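Local coordinates for CrataBL (Crataeva tapia, PDB 4IHZ), which inhibits trypsin and probably factor Xa, using a beta-trefoil scaffold, and probably also binds glucose and N-acetylglucosamine as a lectin, at residues A[2-7]-A[53-58]; A[95-100]-A[149-154]; A[111-116]-A[129-134]; A[118-123]-A[155-160]. All blocks are in the same frame, centred on the assembly; numbering follows the deposited sequence.

Contact 1. Residues A[2-7]-A[53-58]; sequences ILTGVP and FTPQNS
Thr4 lies against Pro55 and Ile2 against the ring of Phe53, two small side-chain contacts that join the N-terminal loop to strand 52-55. Thr4 OG1 lies 3.5 Å from Pro55 CD, and its methyl CG2 rests 3.8 Å from the same atom. Ile2 uses its short branch: CG2, held anti to the backbone N by a chi1 of -51°, approaches Phe53 CD2 to 3.7 Å, obliquely to the ring. No direct hydrogen bond crosses between the two segments. A water molecule makes the polar link instead, accepting from Phe53 N at 2.9 Å and donating to Leu3 O at 2.8 Å and to Val6 O at 2.6 Å. The two carbonyls it binds belong to the first and last residues of a type II beta turn, whose third position is Gly5, with positive phi (71°). The water thus bridges the two ends of the turn and ties both to the strand. Further out, the oxygen that touches Pro55 is bonded to Leu60 O, which fixes the rotation of the Thr4 side chain, and backbone bonds link Ile2 to Val63 and Thr4 to Lys61. Ile114 and Val63 pack on Phe53, and Phe160 covers Ile2, so the apolar end of the contact merges with the trefoil interior. The chemistry implies a division of labour: the side chains meet mainly through carbon, while one water with three bonds links two loop carbonyls to the N-H of Phe53, so the polar part of the contact depends on solvent.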
loop_
_atom_site.group_PDB
_atom_site.type_symbol
_atom_site.label_atom_id
_atom_site.label_comp_id
_atom_site.label_asym_id
_atom_site.label_seq_id
_atom_site.Cartn_x
_atom_site.Cartn_y
_atom_site.Cartn_z
ATOM N N ILE A 2 -19.902 -1.475 -15.950
ATOM C CA ILE A 2 -18.762 -1.090 -15.141
ATOM C C ILE A 2 -17.542 -1.826 -15.685
ATOM O O ILE A 2 -17.537 -3.053 -15.782
ATOM C CB ILE A 2 -19.028 -1.436 -13.654
ATOM C CG1 ILE A 2 -20.394 -0.852 -13.221
ATOM C CG2 ILE A 2 -17.879 -0.952 -12.780
ATOM C CD1 ILE A 2 -20.920 -1.391 -11.889
ATOM N N LEU A 3 -16.528 -1.073 -16.093
ATOM C CA LEU A 3 -15.371 -1.652 -16.768
ATOM C C LEU A 3 -14.203 -1.881 -15.826
ATOM O O LEU A 3 -13.932 -1.062 -14.957
ATOM C CB LEU A 3 -14.934 -0.759 -17.916
ATOM C CG LEU A 3 -16.014 -0.518 -18.977
ATOM C CD1 LEU A 3 -15.600 0.611 -19.907
ATOM C CD2 LEU A 3 -16.269 -1.831 -19.751
ATOM N N THR A 4 -13.516 -3.006 -15.997
ATOM C CA THR A 4 -12.329 -3.306 -15.212
ATOM C C THR A 4 -11.231 -2.298 -15.500
ATOM O O THR A 4 -11.060 -1.896 -16.643
ATOM C CB THR A 4 -11.831 -4.720 -15.576
ATOM O OG1 THR A 4 -12.837 -5.666 -15.208
ATOM C CG2 THR A 4 -10.518 -5.063 -14.862
ATOM N N GLY A 5 -10.525 -1.861 -14.449
ATOM C CA GLY A 5 -9.344 -1.010 -14.612
ATOM C C GLY A 5 -9.623 0.426 -15.056
ATOM O O GLY A 5 -8.713 1.126 -15.532
ATOM N N VAL A 6 -10.889 0.820 -14.974
ATOM C CA VAL A 6 -11.366 2.146 -15.343
ATOM C C VAL A 6 -11.823 2.806 -14.030
ATOM O O VAL A 6 -12.520 2.193 -13.232
ATOM C CB VAL A 6 -12.570 2.057 -16.313
ATOM C CG1 VAL A 6 -13.264 3.446 -16.492
ATOM C CG2 VAL A 6 -12.092 1.516 -17.658
ATOM N N PRO A 7 -11.422 4.064 -13.793
ATOM C CA PRO A 7 -11.756 4.689 -12.522
ATOM C C PRO A 7 -13.199 5.190 -12.496
ATOM O O PRO A 7 -13.693 5.748 -13.477
ATOM C CB PRO A 7 -10.821 5.894 -12.450
ATOM C CG PRO A 7 -10.519 6.220 -13.904
ATOM C CD PRO A 7 -10.489 4.853 -14.595
ATOM N N PHE A 53 -12.126 -1.122 -9.830
ATOM C CA PHE A 53 -12.616 -2.456 -9.466
ATOM C C PHE A 53 -11.826 -3.508 -10.193
ATOM O O PHE A 53 -11.600 -3.394 -11.421
ATOM C CB PHE A 53 -14.086 -2.567 -9.891
ATOM C CG PHE A 53 -14.965 -1.573 -9.222
ATOM C CD1 PHE A 53 -15.248 -1.704 -7.877
ATOM C CD2 PHE A 53 -15.501 -0.497 -9.929
ATOM C CE1 PHE A 53 -16.048 -0.790 -7.232
ATOM C CE2 PHE A 53 -16.315 0.441 -9.284
ATOM C CZ PHE A 53 -16.589 0.290 -7.936
ATOM N N THR A 54 -11.350 -4.490 -9.437
ATOM C CA THR A 54 -10.610 -5.605 -10.027
ATOM C C THR A 54 -11.349 -6.877 -9.682
ATOM O O THR A 54 -11.292 -7.338 -8.532
ATOM C CB THR A 54 -9.166 -5.683 -9.477
ATOM O OG1 THR A 54 -8.504 -4.428 -9.683
ATOM C CG2 THR A 54 -8.393 -6.772 -10.224
ATOM N N PRO A 55 -12.062 -7.460 -10.673
ATOM C CA PRO A 55 -12.744 -8.732 -10.388
ATOM C C PRO A 55 -11.753 -9.858 -10.052
ATOM O O PRO A 55 -10.595 -9.837 -10.485
ATOM C CB PRO A 55 -13.435 -9.077 -11.710
ATOM C CG PRO A 55 -13.447 -7.812 -12.525
ATOM C CD PRO A 55 -12.214 -7.047 -12.087
ATOM N N GLN A 56 -12.235 -10.832 -9.297
ATOM C CA GLN A 56 -11.443 -11.992 -8.929
ATOM C C GLN A 56 -10.912 -12.759 -10.164
ATOM O O GLN A 56 -9.795 -13.276 -10.152
ATOM C CB GLN A 56 -12.241 -12.877 -7.989
ATOM C CG GLN A 56 -11.477 -14.129 -7.555
ATOM C CD GLN A 56 -12.126 -14.781 -6.375
ATOM O OE1 GLN A 56 -13.362 -14.852 -6.281
ATOM N NE2 GLN A 56 -11.299 -15.273 -5.461
ATOM N N ASN A 57 -11.693 -12.802 -11.235
ATOM C CA ASN A 57 -11.122 -13.144 -12.544
ATOM C C ASN A 57 -10.629 -11.838 -13.195
ATOM O O ASN A 57 -11.386 -11.141 -13.871
ATOM C CB ASN A 57 -12.176 -13.842 -13.398
ATOM C CG ASN A 57 -11.610 -14.423 -14.686
ATOM O OD1 ASN A 57 -10.448 -14.185 -15.045
ATOM N ND2 ASN A 57 -12.439 -15.193 -15.396
ATOM N N SER A 58 -9.364 -11.490 -12.956
ATOM C CA SER A 58 -8.844 -10.155 -13.320
ATOM C C SER A 58 -8.695 -9.949 -14.840
ATOM O O SER A 58 -8.396 -8.834 -15.298
ATOM C CB SER A 58 -7.522 -9.866 -12.593
ATOM O OG SER A 58 -6.457 -10.620 -13.174
HETATM O O HOH W 1 -12.959 -0.287 -12.434
#

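Contact 2. Residues A[95-100]-A[149-154]; sequences RGLVVT and LAPRDR
Val99 N donates to Leu149 O at 3.0 Å, a single main-chain bond between strands 96-100 and 149-151 of the beta-trefoil, which run at 128° to each other and approach to 4.5 Å. With so steep a crossing the backbones are closest at one point, where the CA atoms of Val98 and Ala150 come within 4.2 Å. A water molecule bridges the same place, at hydrogen-bonding distance from Val99 O and Leu149 O. The apolar contacts flank this point: Leu97 CB meets Pro151 CG at 3.7 Å, and Val99 CG2 reaches Leu149 CB at 4.0 Å. Pro151 is the centre of an inverse gamma turn, just before Arg152, whose side chain reaches back to strand 96-100. Upstream, Arg95 and Gly96 both face Ser91 in a G1 beta bulge, and Gly96 CA lies over one face of the guanidinium.

The polar side-chain interaction belongs to Arg152. Its chain is extended from CG to NE and delivers the guanidinium side-on to a main-chain carbonyl; NH2 also bonds to His94 O, so the group spans two carbonyls of the bulged hairpin, and a long, weak ion pair runs from NH1 to Glu139. Leu97 O lies near the guanidinium plane and receives two bonds, from Arg152 NE at 3.0 Å within the carbonyl plane and from NH2 at 2.9 Å, the latter donor standing 51° out of that plane.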
loop_
_atom_site.group_PDB
_atom_site.type_symbol
_atom_site.label_atom_id
_atom_site.label_comp_id
_atom_site.label_asym_id
_atom_site.label_seq_id
_atom_site.Cartn_x
_atom_site.Cartn_y
_atom_site.Cartn_z
ATOM N N ARG A 95 -17.535 1.711 17.054
ATOM C CA ARG A 95 -18.535 0.692 17.420
ATOM C C ARG A 95 -18.779 -0.387 16.371
ATOM O O ARG A 95 -19.919 -0.799 16.150
ATOM C CB ARG A 95 -19.861 1.342 17.767
ATOM C CG ARG A 95 -19.844 2.190 19.005
ATOM C CD ARG A 95 -21.246 2.668 19.265
ATOM N NE ARG A 95 -22.104 1.666 19.925
ATOM C CZ ARG A 95 -23.406 1.502 19.668
ATOM N NH1 ARG A 95 -24.013 2.256 18.746
ATOM N NH2 ARG A 95 -24.103 0.583 20.330
ATOM N N GLY A 96 -17.720 -0.827 15.699
ATOM C CA GLY A 96 -17.824 -2.043 14.907
ATOM C C GLY A 96 -16.929 -2.017 13.696
ATOM O O GLY A 96 -15.887 -1.338 13.686
ATOM N N LEU A 97 -17.346 -2.765 12.686
ATOM C CA LEU A 97 -16.555 -2.885 11.463
ATOM C C LEU A 97 -16.667 -1.601 10.687
ATOM O O LEU A 97 -17.707 -0.953 10.665
ATOM C CB LEU A 97 -17.063 -4.033 10.578
ATOM C CG LEU A 97 -17.129 -5.444 11.198
ATOM C CD1 LEU A 97 -17.861 -6.471 10.305
ATOM C CD2 LEU A 97 -15.760 -5.945 11.600
ATOM N N VAL A 98 -15.573 -1.278 10.014
ATOM C CA VAL A 98 -15.472 -0.089 9.143
ATOM C C VAL A 98 -14.725 -0.450 7.878
ATOM O O VAL A 98 -13.871 -1.343 7.881
ATOM C CB VAL A 98 -14.769 1.115 9.856
ATOM C CG1 VAL A 98 -15.559 1.544 11.072
ATOM C CG2 VAL A 98 -13.343 0.765 10.321
ATOM N N VAL A 99 -15.088 0.222 6.801
ATOM C CA VAL A 99 -14.262 0.131 5.551
ATOM C C VAL A 99 -13.011 0.938 5.771
ATOM O O VAL A 99 -13.075 2.056 6.267
ATOM C CB VAL A 99 -15.049 0.641 4.345
ATOM C CG1 VAL A 99 -14.177 0.557 3.071
ATOM C CG2 VAL A 99 -16.306 -0.201 4.096
ATOM N N THR A 100 -11.860 0.405 5.346
ATOM C CA THR A 100 -10.610 1.210 5.373
ATOM C C THR A 100 -9.811 0.931 4.138
ATOM O O THR A 100 -10.097 -0.015 3.404
ATOM C CB THR A 100 -9.705 0.902 6.563
ATOM O OG1 THR A 100 -9.138 -0.412 6.381
ATOM C CG2 THR A 100 -10.503 0.931 7.890
ATOM N N LEU A 149 -17.921 4.990 5.596
ATOM C CA LEU A 149 -18.494 3.735 5.083
ATOM C C LEU A 149 -18.206 2.565 6.028
ATOM O O LEU A 149 -17.126 2.467 6.589
ATOM C CB LEU A 149 -17.959 3.447 3.675
ATOM C CG LEU A 149 -18.317 4.438 2.583
ATOM C CD1 LEU A 149 -17.690 3.856 1.332
ATOM C CD2 LEU A 149 -19.845 4.574 2.428
ATOM N N ALA A 150 -19.221 1.718 6.234
ATOM C CA ALA A 150 -19.097 0.583 7.164
ATOM C C ALA A 150 -20.014 -0.544 6.726
ATOM O O ALA A 150 -21.128 -0.310 6.261
ATOM C CB ALA A 150 -19.448 1.027 8.538
ATOM N N PRO A 151 -19.564 -1.789 6.905
ATOM C CA PRO A 151 -20.407 -2.920 6.466
ATOM C C PRO A 151 -21.335 -3.366 7.589
ATOM O O PRO A 151 -21.039 -4.298 8.339
ATOM C CB PRO A 151 -19.374 -3.998 6.111
ATOM C CG PRO A 151 -18.231 -3.727 7.057
ATOM C CD PRO A 151 -18.207 -2.216 7.287
ATOM N N ARG A 152 -22.469 -2.682 7.707
ATOM C CA ARG A 152 -23.362 -2.948 8.832
ATOM C C ARG A 152 -24.769 -3.264 8.396
ATOM O O ARG A 152 -25.739 -2.991 9.151
ATOM C CB ARG A 152 -23.317 -1.791 9.825
ATOM C CG ARG A 152 -21.933 -1.624 10.401
ATOM C CD ARG A 152 -21.840 -0.699 11.588
ATOM N NE ARG A 152 -20.437 -0.378 11.839
ATOM C CZ ARG A 152 -20.016 0.618 12.611
ATOM N NH1 ARG A 152 -20.891 1.394 13.262
ATOM N NH2 ARG A 152 -18.716 0.836 12.738
ATOM N N ASP A 153 -24.866 -3.883 7.214
ATOM C CA ASP A 153 -26.126 -4.395 6.651
ATOM C C ASP A 153 -27.294 -3.414 6.491
ATOM O O ASP A 153 -28.461 -3.834 6.428
ATOM C CB ASP A 153 -26.559 -5.693 7.338
ATOM C CG ASP A 153 -25.890 -6.905 6.727
ATOM O OD1 ASP A 153 -25.862 -7.015 5.459
ATOM O OD2 ASP A 153 -25.394 -7.732 7.520
ATOM N N ARG A 154 -26.979 -2.120 6.419
ATOM C CA ARG A 154 -27.941 -1.056 6.031
ATOM C C ARG A 154 -27.429 -0.385 4.756
ATOM O O ARG A 154 -26.582 0.516 4.814
ATOM C CB ARG A 154 -28.072 -0.034 7.151
ATOM C CG ARG A 154 -28.617 -0.646 8.423
ATOM C CD ARG A 154 -28.694 0.366 9.547
ATOM N NE ARG A 154 -27.389 0.668 10.148
ATOM C CZ ARG A 154 -26.792 -0.072 11.082
ATOM N NH1 ARG A 154 -27.342 -1.206 11.506
ATOM N NH2 ARG A 154 -25.627 0.315 11.593
HETATM O O HOH W 2 -14.846 3.927 6.351
#

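Contact 3. Residues A[111-116]-A[129-134]; sequences WFRIER and GSTPCR
Arg113 reaches out from strand 112-117 to the 129-134 loop, and its side chain can be followed atom by atom. CB leaves the strand towards the loop, and with chi1 at -59° CG lies anti to the carbonyl carbon; from there to NE the chain is fully extended. CD and NE both pass 4.1 Å from Cys133 SG, which stands over one face of the guanidinium, offset to its rim. This sulfur is half of the Cys126–Cys133 disulfide, so the arginine lies against a covalently closed loop. NH1 meets the methyl of Thr131, with CG2 at 3.3 Å and the two side chains crossing at about a right angle. NH2 points to Gly129 O at 3.4 Å, near the guanidinium plane, in a weak hydrogen bond bent to 129°. Stronger hold comes from Asn68: its OD1 accepts from Arg113 NE and its ND2 donates to Gly129 O, so one amide ties arginine and loop together.

Two residues earlier, Gly129 CA packs against the indole of Trp111, 3.4 Å from CD1. Gly129 has positive phi (68°) and brings its bare CA to the ring. The loop connects strand 120-125 to strand 134-139 of the four-stranded antiparallel sheet, and it folds back over strand 112-117, whose Arg113 pairs through its backbone with Val124 of the intervening strand 120-125.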
loop_
_atom_site.group_PDB
_atom_site.type_symbol
_atom_site.label_atom_id
_atom_site.label_comp_id
_atom_site.label_asym_id
_atom_site.label_seq_id
_atom_site.Cartn_x
_atom_site.Cartn_y
_atom_site.Cartn_z
ATOM N N TRP A 111 -12.412 -8.785 -0.182
ATOM C CA TRP A 111 -13.442 -8.997 -1.183
ATOM C C TRP A 111 -14.719 -8.207 -0.943
ATOM O O TRP A 111 -15.370 -8.307 0.126
ATOM C CB TRP A 111 -13.770 -10.497 -1.282
ATOM C CG TRP A 111 -12.562 -11.316 -1.719
ATOM C CD1 TRP A 111 -11.887 -12.249 -0.975
ATOM C CD2 TRP A 111 -11.878 -11.242 -2.984
ATOM N NE1 TRP A 111 -10.842 -12.779 -1.701
ATOM C CE2 TRP A 111 -10.807 -12.189 -2.935
ATOM C CE3 TRP A 111 -12.059 -10.484 -4.154
ATOM C CZ2 TRP A 111 -9.933 -12.400 -4.015
ATOM C CZ3 TRP A 111 -11.179 -10.689 -5.234
ATOM C CH2 TRP A 111 -10.124 -11.640 -5.150
ATOM N N PHE A 112 -15.072 -7.431 -1.956
ATOM C CA PHE A 112 -16.370 -6.740 -1.990
ATOM C C PHE A 112 -17.133 -7.230 -3.204
ATOM O O PHE A 112 -16.570 -7.908 -4.078
ATOM C CB PHE A 112 -16.138 -5.226 -2.122
ATOM C CG PHE A 112 -15.455 -4.608 -0.938
ATOM C CD1 PHE A 112 -16.207 -3.929 0.026
ATOM C CD2 PHE A 112 -14.046 -4.676 -0.790
ATOM C CE1 PHE A 112 -15.602 -3.341 1.115
ATOM C CE2 PHE A 112 -13.417 -4.095 0.305
ATOM C CZ PHE A 112 -14.172 -3.407 1.249
ATOM N N ARG A 113 -18.410 -6.866 -3.293
ATOM C CA ARG A 113 -19.148 -7.067 -4.525
ATOM C C ARG A 113 -20.011 -5.853 -4.775
ATOM O O ARG A 113 -20.367 -5.140 -3.840
ATOM C CB ARG A 113 -20.082 -8.305 -4.445
ATOM C CG ARG A 113 -19.312 -9.581 -4.160
ATOM C CD ARG A 113 -20.257 -10.764 -3.997
ATOM N NE ARG A 113 -19.435 -11.922 -3.663
ATOM C CZ ARG A 113 -19.870 -13.174 -3.645
ATOM N NH1 ARG A 113 -21.140 -13.443 -3.944
ATOM N NH2 ARG A 113 -19.025 -14.140 -3.329
ATOM N N ILE A 114 -20.356 -5.655 -6.045
ATOM C CA ILE A 114 -21.353 -4.654 -6.450
ATOM C C ILE A 114 -22.642 -5.438 -6.725
ATOM O O ILE A 114 -22.635 -6.385 -7.519
ATOM C CB ILE A 114 -20.930 -3.917 -7.721
ATOM C CG1 ILE A 114 -19.634 -3.136 -7.459
ATOM C CG2 ILE A 114 -22.051 -2.951 -8.180
ATOM C CD1 ILE A 114 -19.001 -2.506 -8.735
ATOM N N GLU A 115 -23.715 -5.072 -6.036
ATOM C CA GLU A 115 -25.014 -5.762 -6.244
ATOM C C GLU A 115 -26.068 -4.783 -6.636
ATOM O O GLU A 115 -26.032 -3.631 -6.207
ATOM C CB GLU A 115 -25.451 -6.524 -4.995
ATOM C CG GLU A 115 -24.486 -7.671 -4.652
ATOM C CD GLU A 115 -24.814 -8.432 -3.388
ATOM O OE1 GLU A 115 -25.792 -8.087 -2.680
ATOM O OE2 GLU A 115 -24.049 -9.388 -3.080
ATOM N N ARG A 116 -27.047 -5.231 -7.432
ATOM C CA ARG A 116 -28.173 -4.334 -7.705
ATOM C C ARG A 116 -29.005 -4.102 -6.447
ATOM O O ARG A 116 -29.166 -4.990 -5.616
ATOM C CB ARG A 116 -29.074 -4.862 -8.812
ATOM C CG ARG A 116 -28.360 -4.931 -10.144
ATOM C CD ARG A 116 -29.348 -5.109 -11.269
ATOM N NE ARG A 116 -28.664 -5.003 -12.568
ATOM C CZ ARG A 116 -28.322 -3.846 -13.146
ATOM N NH1 ARG A 116 -28.585 -2.679 -12.570
ATOM N NH2 ARG A 116 -27.680 -3.871 -14.308
ATOM N N GLY A 129 -14.449 -13.801 0.906
ATOM C CA GLY A 129 -14.882 -13.883 -0.487
ATOM C C GLY A 129 -16.067 -14.820 -0.672
ATOM O O GLY A 129 -16.269 -15.373 -1.751
ATOM N N SER A 130 -16.842 -14.997 0.388
ATOM C CA SER A 130 -17.992 -15.866 0.328
ATOM C C SER A 130 -19.224 -15.185 0.888
ATOM O O SER A 130 -19.153 -14.195 1.633
ATOM C CB SER A 130 -17.695 -17.183 1.067
ATOM O OG SER A 130 -18.861 -17.934 1.262
ATOM N N THR A 131 -20.383 -15.695 0.483
ATOM C CA THR A 131 -21.614 -15.221 1.032
ATOM C C THR A 131 -21.833 -15.888 2.390
ATOM O O THR A 131 -21.238 -16.945 2.669
ATOM C CB THR A 131 -22.776 -15.507 0.059
ATOM O OG1 THR A 131 -22.732 -16.881 -0.332
ATOM C CG2 THR A 131 -22.596 -14.687 -1.201
ATOM N N PRO A 132 -22.679 -15.294 3.246
ATOM C CA PRO A 132 -23.423 -14.038 3.084
ATOM C C PRO A 132 -22.472 -12.873 3.185
ATOM O O PRO A 132 -21.428 -12.969 3.826
ATOM C CB PRO A 132 -24.331 -14.001 4.317
ATOM C CG PRO A 132 -24.381 -15.405 4.793
ATOM C CD PRO A 132 -23.027 -15.965 4.508
ATOM N N CYS A 133 -22.862 -11.775 2.566
ATOM C CA CYS A 133 -22.040 -10.583 2.588
ATOM C C CYS A 133 -22.762 -9.548 3.450
ATOM O O CYS A 133 -23.954 -9.670 3.716
ATOM C CB CYS A 133 -21.842 -10.070 1.162
ATOM S SG CYS A 133 -21.126 -11.261 0.003
ATOM N N ARG A 134 -22.046 -8.506 3.870
ATOM C CA ARG A 134 -22.648 -7.449 4.654
ATOM C C ARG A 134 -22.776 -6.196 3.808
ATOM O O ARG A 134 -21.815 -5.773 3.183
ATOM C CB ARG A 134 -21.775 -7.130 5.870
ATOM C CG ARG A 134 -21.896 -8.172 6.984
ATOM C CD ARG A 134 -21.114 -7.779 8.197
ATOM N NE ARG A 134 -21.125 -8.866 9.184
ATOM C CZ ARG A 134 -20.081 -9.636 9.497
ATOM N NH1 ARG A 134 -18.886 -9.471 8.933
ATOM N NH2 ARG A 134 -20.253 -10.603 10.405
#

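Contact 4. Residues A[118-123]-A[155-160]; sequences GDSYKL and PLAVRF
Tyr121 and Val158 form an antiparallel hydrogen-bonded pair, a single bridge where two strands of the beta-trefoil cross at 102°. Val158 N donates to Tyr121 O at 2.8 Å in a nearly straight bond (171°), and Tyr121 N returns one to Val158 O at 3.0 Å. The carbonyl of Val158 also lies at the edge of the tyrosine ring, near its plane. These two residues, with Phe160, bury the most surface here. Phe160 CE2 touches Tyr121 CB at 3.7 Å, and the rings cross obliquely with planes at 46°. CZ of Phe160 faces Leu123, whose CD2 lies near the plane of the Phe160 ring; Ile10 of strand 8-12 and Ile114 of strand 112-117 pack on Phe160 as well, which carries the bridge into the trefoil interior.

On the outer part of the contact, Lys122 has an extended chain beyond CG and lays CD beside Pro155 CB, while its amine is held in a salt bridge by Asp135. Ala157 CA, next to the bridge, points a C-H at Tyr121 O. Further along, a water links strand 120-125 to the loop before strand 158-162, accepting from Leu123 N at 2.8 Å and donating to Leu156 O at 2.7 Å.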
loop_
_atom_site.group_PDB
_atom_site.type_symbol
_atom_site.label_atom_id
_atom_site.label_comp_id
_atom_site.label_asym_id
_atom_site.label_seq_id
_atom_site.Cartn_x
_atom_site.Cartn_y
_atom_site.Cartn_z
ATOM N N GLY A 118 -32.561 -1.944 -5.858
ATOM C CA GLY A 118 -33.525 -1.082 -6.529
ATOM C C GLY A 118 -33.055 -0.801 -7.950
ATOM O O GLY A 118 -32.576 -1.696 -8.638
ATOM N N ASP A 119 -33.156 0.450 -8.391
ATOM C CA ASP A 119 -32.681 0.773 -9.742
ATOM C C ASP A 119 -31.256 1.245 -9.699
ATOM O O ASP A 119 -30.712 1.694 -10.717
ATOM C CB ASP A 119 -33.530 1.842 -10.406
ATOM C CG ASP A 119 -34.752 1.263 -11.081
ATOM O OD1 ASP A 119 -34.700 0.089 -11.526
ATOM O OD2 ASP A 119 -35.753 1.986 -11.185
ATOM N N SER A 120 -30.643 1.112 -8.530
ATOM C CA SER A 120 -29.226 1.489 -8.399
ATOM C C SER A 120 -28.410 0.295 -7.923
ATOM O O SER A 120 -28.733 -0.861 -8.230
ATOM C CB SER A 120 -29.045 2.668 -7.448
ATOM O OG SER A 120 -29.516 2.354 -6.177
ATOM N N TYR A 121 -27.323 0.571 -7.199
ATOM C CA TYR A 121 -26.419 -0.472 -6.761
ATOM C C TYR A 121 -26.181 -0.341 -5.281
ATOM O O TYR A 121 -26.543 0.664 -4.662
ATOM C CB TYR A 121 -25.092 -0.395 -7.534
ATOM C CG TYR A 121 -25.226 -0.626 -9.020
ATOM C CD1 TYR A 121 -25.280 -1.943 -9.536
ATOM C CD2 TYR A 121 -25.313 0.435 -9.904
ATOM C CE1 TYR A 121 -25.402 -2.161 -10.905
ATOM C CE2 TYR A 121 -25.449 0.209 -11.283
ATOM C CZ TYR A 121 -25.482 -1.098 -11.762
ATOM O OH TYR A 121 -25.605 -1.345 -13.117
ATOM N N LYS A 122 -25.556 -1.352 -4.709
ATOM C CA LYS A 122 -24.980 -1.238 -3.393
ATOM C C LYS A 122 -23.645 -1.968 -3.389
ATOM O O LYS A 122 -23.395 -2.867 -4.204
ATOM C CB LYS A 122 -25.893 -1.841 -2.336
ATOM C CG LYS A 122 -26.101 -3.341 -2.451
ATOM C CD LYS A 122 -27.045 -3.839 -1.378
ATOM C CE LYS A 122 -27.319 -5.326 -1.602
ATOM N NZ LYS A 122 -28.223 -5.890 -0.548
ATOM N N LEU A 123 -22.770 -1.541 -2.491
ATOM C CA LEU A 123 -21.548 -2.292 -2.200
ATOM C C LEU A 123 -21.800 -3.212 -1.026
ATOM O O LEU A 123 -22.526 -2.865 -0.068
ATOM C CB LEU A 123 -20.398 -1.330 -1.840
ATOM C CG LEU A 123 -19.951 -0.373 -2.928
ATOM C CD1 LEU A 123 -18.769 0.446 -2.323
ATOM C CD2 LEU A 123 -19.509 -1.125 -4.147
ATOM N N PRO A 155 -27.883 -0.853 3.592
ATOM C CA PRO A 155 -27.123 -0.455 2.408
ATOM C C PRO A 155 -27.302 1.003 2.019
ATOM O O PRO A 155 -28.404 1.543 2.125
ATOM C CB PRO A 155 -27.655 -1.359 1.310
ATOM C CG PRO A 155 -29.051 -1.730 1.765
ATOM C CD PRO A 155 -29.002 -1.764 3.277
ATOM N N LEU A 156 -26.200 1.610 1.602
ATOM C CA LEU A 156 -26.252 2.896 0.910
ATOM C C LEU A 156 -26.484 2.636 -0.572
ATOM O O LEU A 156 -25.684 1.952 -1.226
ATOM C CB LEU A 156 -24.917 3.647 1.099
ATOM C CG LEU A 156 -24.852 4.983 0.340
ATOM C CD1 LEU A 156 -25.836 6.020 0.845
ATOM C CD2 LEU A 156 -23.414 5.506 0.408
ATOM N N ALA A 157 -27.574 3.161 -1.132
ATOM C CA ALA A 157 -27.725 3.099 -2.595
ATOM C C ALA A 157 -26.708 3.993 -3.297
ATOM O O ALA A 157 -26.610 5.193 -2.991
ATOM C CB ALA A 157 -29.129 3.513 -3.028
ATOM N N VAL A 158 -26.003 3.408 -4.252
ATOM C CA VAL A 158 -24.952 4.140 -4.961
ATOM C C VAL A 158 -25.066 3.990 -6.455
ATOM O O VAL A 158 -25.709 3.070 -6.991
ATOM C CB VAL A 158 -23.482 3.701 -4.524
ATOM C CG1 VAL A 158 -23.265 3.970 -3.018
ATOM C CG2 VAL A 158 -23.204 2.191 -4.884
ATOM N N ARG A 159 -24.404 4.934 -7.122
ATOM C CA ARG A 159 -24.238 4.945 -8.551
ATOM C C ARG A 159 -22.754 5.164 -8.810
ATOM O O ARG A 159 -21.997 5.531 -7.898
ATOM C CB ARG A 159 -25.065 6.092 -9.140
ATOM C CG ARG A 159 -24.687 7.477 -8.552
ATOM C CD ARG A 159 -25.751 8.556 -8.912
ATOM N NE ARG A 159 -25.446 9.821 -8.230
ATOM C CZ ARG A 159 -24.681 10.788 -8.730
ATOM N NH1 ARG A 159 -24.181 10.696 -9.966
ATOM N NH2 ARG A 159 -24.430 11.879 -8.009
ATOM N N PHE A 160 -22.344 4.976 -10.053
ATOM C CA PHE A 160 -20.927 5.052 -10.387
ATOM C C PHE A 160 -20.761 5.976 -11.568
ATOM O O PHE A 160 -21.399 5.791 -12.605
ATOM C CB PHE A 160 -20.362 3.670 -10.713
ATOM C CG PHE A 160 -20.591 2.653 -9.625
ATOM C CD1 PHE A 160 -19.818 2.677 -8.470
ATOM C CD2 PHE A 160 -21.604 1.688 -9.734
ATOM C CE1 PHE A 160 -20.018 1.752 -7.450
ATOM C CE2 PHE A 160 -21.813 0.748 -8.721
ATOM C CZ PHE A 160 -21.018 0.768 -7.571
HETATM O O HOH W 3 -23.421 0.526 -0.671
#

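How the contacts relate
All four contacts belong to one beta-trefoil, and they differ with depth. Contact 3 is the surface member, where a long arginine lies against a disulfide-closed loop, whereas contacts 1, 2 and 4 are partly buried. Contacts 1, 3 and 4 meet in a shared apolar cluster: Ile114 touches Ile2 and Phe53, while Phe160 touches the same two residues. Contacts 3 and 4 use neighbouring strands of one sheet, contact 3 lies within the loop closed by contact 2, and contacts 1 and 2 stand on opposite sides of the chain's centre. Direct main-chain bonds serve contacts 2 and 4, but only water joins the backbones in contact 1.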